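Local coordinates for protein synthesis inhibitor I (Hordeum vulgare, PDB 4FBH) that belongs to the ribosome-inactivating protein family of plants and holds adenosine monophosphate in a pocket of its fold, at residues F44-P49 / A218-T223. Sequence-based numbering, arbitrary orientation.
Sequences FSHNRP and AALLKT
The imidazole of H46 meets the C-terminal part of helix 213-222 in two ways. L220 CD2 sits over one ring face, almost straight above its centre and 3.5 Å from the centroid of the H46 ring, a close CH-pi contact. At the ring edge, H46 NE2 donates to T223 OG1 over 2.7 Å. That bond is bent, with 137° at the hydrogen. The hydroxyl also lies 24° out of the ring plane. T223 OG1 in turn donates to L220 O, 2.6 Å away in the carbonyl plane, so the hydroxyl links the ring to the backbone of L220; its chi1 of 67° turns it toward that carbonyl. Methyl over the face and hydroxyl at the edge would together tend to fix the rotation of the ring. The S45 side is buried but looser: S45 CB only grazes L221 CD2 at 3.9 Å, and S45 OG finds its hydrogen-bond partner in D224, just beyond T223. On the solvent side the type I' turn from S45 to R48 is exposed at N47. This tight beta hairpin of strands 44-45 and 48-49 packs through S45 and H46 beside the last residues of helix 213-222, while helix 247-253 adds A247 and A251 against H46 and A250 against L220.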
loop_
_atom_site.group_PDB
_atom_site.type_symbol
_atom_site.label_atom_id
_atom_site.label_comp_id
_atom_site.label_asym_id
_atom_site.label_seq_id
_atom_site.Cartn_x
_atom_site.Cartn_y
_atom_site.Cartn_z
ATOM N N PHE A 44 -1.340 -19.261 -2.323
ATOM C CA PHE A 44 -2.302 -18.632 -3.203
ATOM C C PHE A 44 -3.693 -18.819 -2.633
ATOM O O PHE A 44 -3.920 -19.688 -1.792
ATOM C CB PHE A 44 -2.255 -19.268 -4.598
ATOM C CG PHE A 44 -1.114 -18.799 -5.447
ATOM C CD1 PHE A 44 0.154 -19.341 -5.289
ATOM C CD2 PHE A 44 -1.311 -17.820 -6.412
ATOM C CE1 PHE A 44 1.208 -18.911 -6.071
ATOM C CE2 PHE A 44 -0.260 -17.383 -7.202
ATOM C CZ PHE A 44 1.003 -17.933 -7.032
ATOM N N SER A 45 -4.621 -17.992 -3.099
ATOM C CA SER A 45 -6.023 -18.166 -2.794
ATOM C C SER A 45 -6.811 -17.632 -3.971
ATOM O O SER A 45 -6.746 -16.438 -4.269
ATOM C CB SER A 45 -6.401 -17.414 -1.522
ATOM O OG SER A 45 -7.807 -17.344 -1.386
ATOM N N HIS A 46 -7.537 -18.528 -4.640
ATOM C CA HIS A 46 -8.376 -18.181 -5.788
ATOM C C HIS A 46 -7.595 -17.450 -6.866
ATOM O O HIS A 46 -8.099 -16.501 -7.469
ATOM C CB HIS A 46 -9.580 -17.342 -5.354
ATOM C CG HIS A 46 -10.480 -18.037 -4.382
ATOM N ND1 HIS A 46 -11.788 -18.360 -4.677
ATOM C CD2 HIS A 46 -10.263 -18.468 -3.116
ATOM C CE1 HIS A 46 -12.337 -18.958 -3.636
ATOM N NE2 HIS A 46 -11.432 -19.040 -2.676
ATOM N N ASN A 47 -6.360 -17.891 -7.083
ATOM C CA ASN A 47 -5.481 -17.322 -8.102
ATOM C C ASN A 47 -4.905 -15.943 -7.775
ATOM O O ASN A 47 -4.243 -15.328 -8.614
ATOM C CB ASN A 47 -6.153 -17.319 -9.483
ATOM C CG ASN A 47 -6.447 -18.720 -9.990
ATOM O OD1 ASN A 47 -5.642 -19.637 -9.813
ATOM N ND2 ASN A 47 -7.605 -18.892 -10.624
ATOM N N ARG A 48 -5.137 -15.466 -6.557
ATOM C CA ARG A 48 -4.547 -14.203 -6.121
ATOM C C ARG A 48 -3.390 -14.454 -5.169
ATOM O O ARG A 48 -3.444 -15.376 -4.359
ATOM C CB ARG A 48 -5.599 -13.301 -5.456
ATOM C CG ARG A 48 -6.854 -13.080 -6.290
ATOM C CD ARG A 48 -6.508 -12.577 -7.673
ATOM N NE ARG A 48 -5.552 -11.478 -7.594
ATOM C CZ ARG A 48 -4.825 -11.030 -8.609
ATOM N NH1 ARG A 48 -4.944 -11.592 -9.809
ATOM N NH2 ARG A 48 -3.980 -10.020 -8.420
ATOM N N PRO A 49 -2.333 -13.631 -5.257
ATOM C CA PRO A 49 -1.199 -13.770 -4.330
ATOM C C PRO A 49 -1.588 -13.420 -2.885
ATOM O O PRO A 49 -2.509 -12.639 -2.663
ATOM C CB PRO A 49 -0.186 -12.757 -4.867
ATOM C CG PRO A 49 -1.010 -11.749 -5.611
ATOM C CD PRO A 49 -2.137 -12.529 -6.218
ATOM N N ALA A 218 -9.424 -12.012 4.780
ATOM C CA ALA A 218 -9.835 -13.112 5.657
ATOM C C ALA A 218 -11.025 -13.896 5.117
ATOM O O ALA A 218 -11.098 -15.102 5.308
ATOM C CB ALA A 218 -10.139 -12.596 7.080
ATOM N N ALA A 219 -11.950 -13.208 4.446
ATOM C CA ALA A 219 -13.142 -13.852 3.884
ATOM C C ALA A 219 -12.870 -14.766 2.666
ATOM O O ALA A 219 -13.599 -15.738 2.427
ATOM C CB ALA A 219 -14.199 -12.803 3.538
ATOM N N LEU A 220 -11.846 -14.433 1.885
ATOM C CA LEU A 220 -11.418 -15.296 0.802
ATOM C C LEU A 220 -10.695 -16.500 1.388
ATOM O O LEU A 220 -10.922 -17.630 0.972
ATOM C CB LEU A 220 -10.486 -14.548 -0.155
ATOM C CG LEU A 220 -10.993 -14.322 -1.581
ATOM C CD1 LEU A 220 -9.838 -14.030 -2.528
ATOM C CD2 LEU A 220 -11.802 -15.504 -2.062
ATOM N N LEU A 221 -9.828 -16.256 2.366
ATOM C CA LEU A 221 -9.055 -17.337 2.964
ATOM C C LEU A 221 -9.934 -18.423 3.585
ATOM O O LEU A 221 -9.611 -19.610 3.499
ATOM C CB LEU A 221 -8.035 -16.798 3.974
ATOM C CG LEU A 221 -6.883 -15.988 3.362
ATOM C CD1 LEU A 221 -5.970 -15.406 4.422
ATOM C CD2 LEU A 221 -6.085 -16.826 2.361
ATOM N N LYS A 222 -11.049 -18.013 4.186
ATOM C CA LYS A 222 -11.962 -18.941 4.841
ATOM C C LYS A 222 -12.525 -19.977 3.874
ATOM O O LYS A 222 -12.708 -21.141 4.234
ATOM C CB LYS A 222 -13.118 -18.178 5.470
ATOM C CG LYS A 222 -12.784 -17.487 6.754
ATOM C CD LYS A 222 -13.993 -16.708 7.216
ATOM C CE LYS A 222 -13.767 -16.029 8.545
ATOM N NZ LYS A 222 -15.001 -15.269 8.905
ATOM N N THR A 223 -12.801 -19.552 2.647
ATOM C CA THR A 223 -13.361 -20.449 1.648
ATOM C C THR A 223 -12.384 -21.564 1.253
ATOM O O THR A 223 -12.779 -22.520 0.585
ATOM C CB THR A 223 -13.800 -19.684 0.381
ATOM O OG1 THR A 223 -12.650 -19.152 -0.289
ATOM C CG2 THR A 223 -14.748 -18.543 0.740
#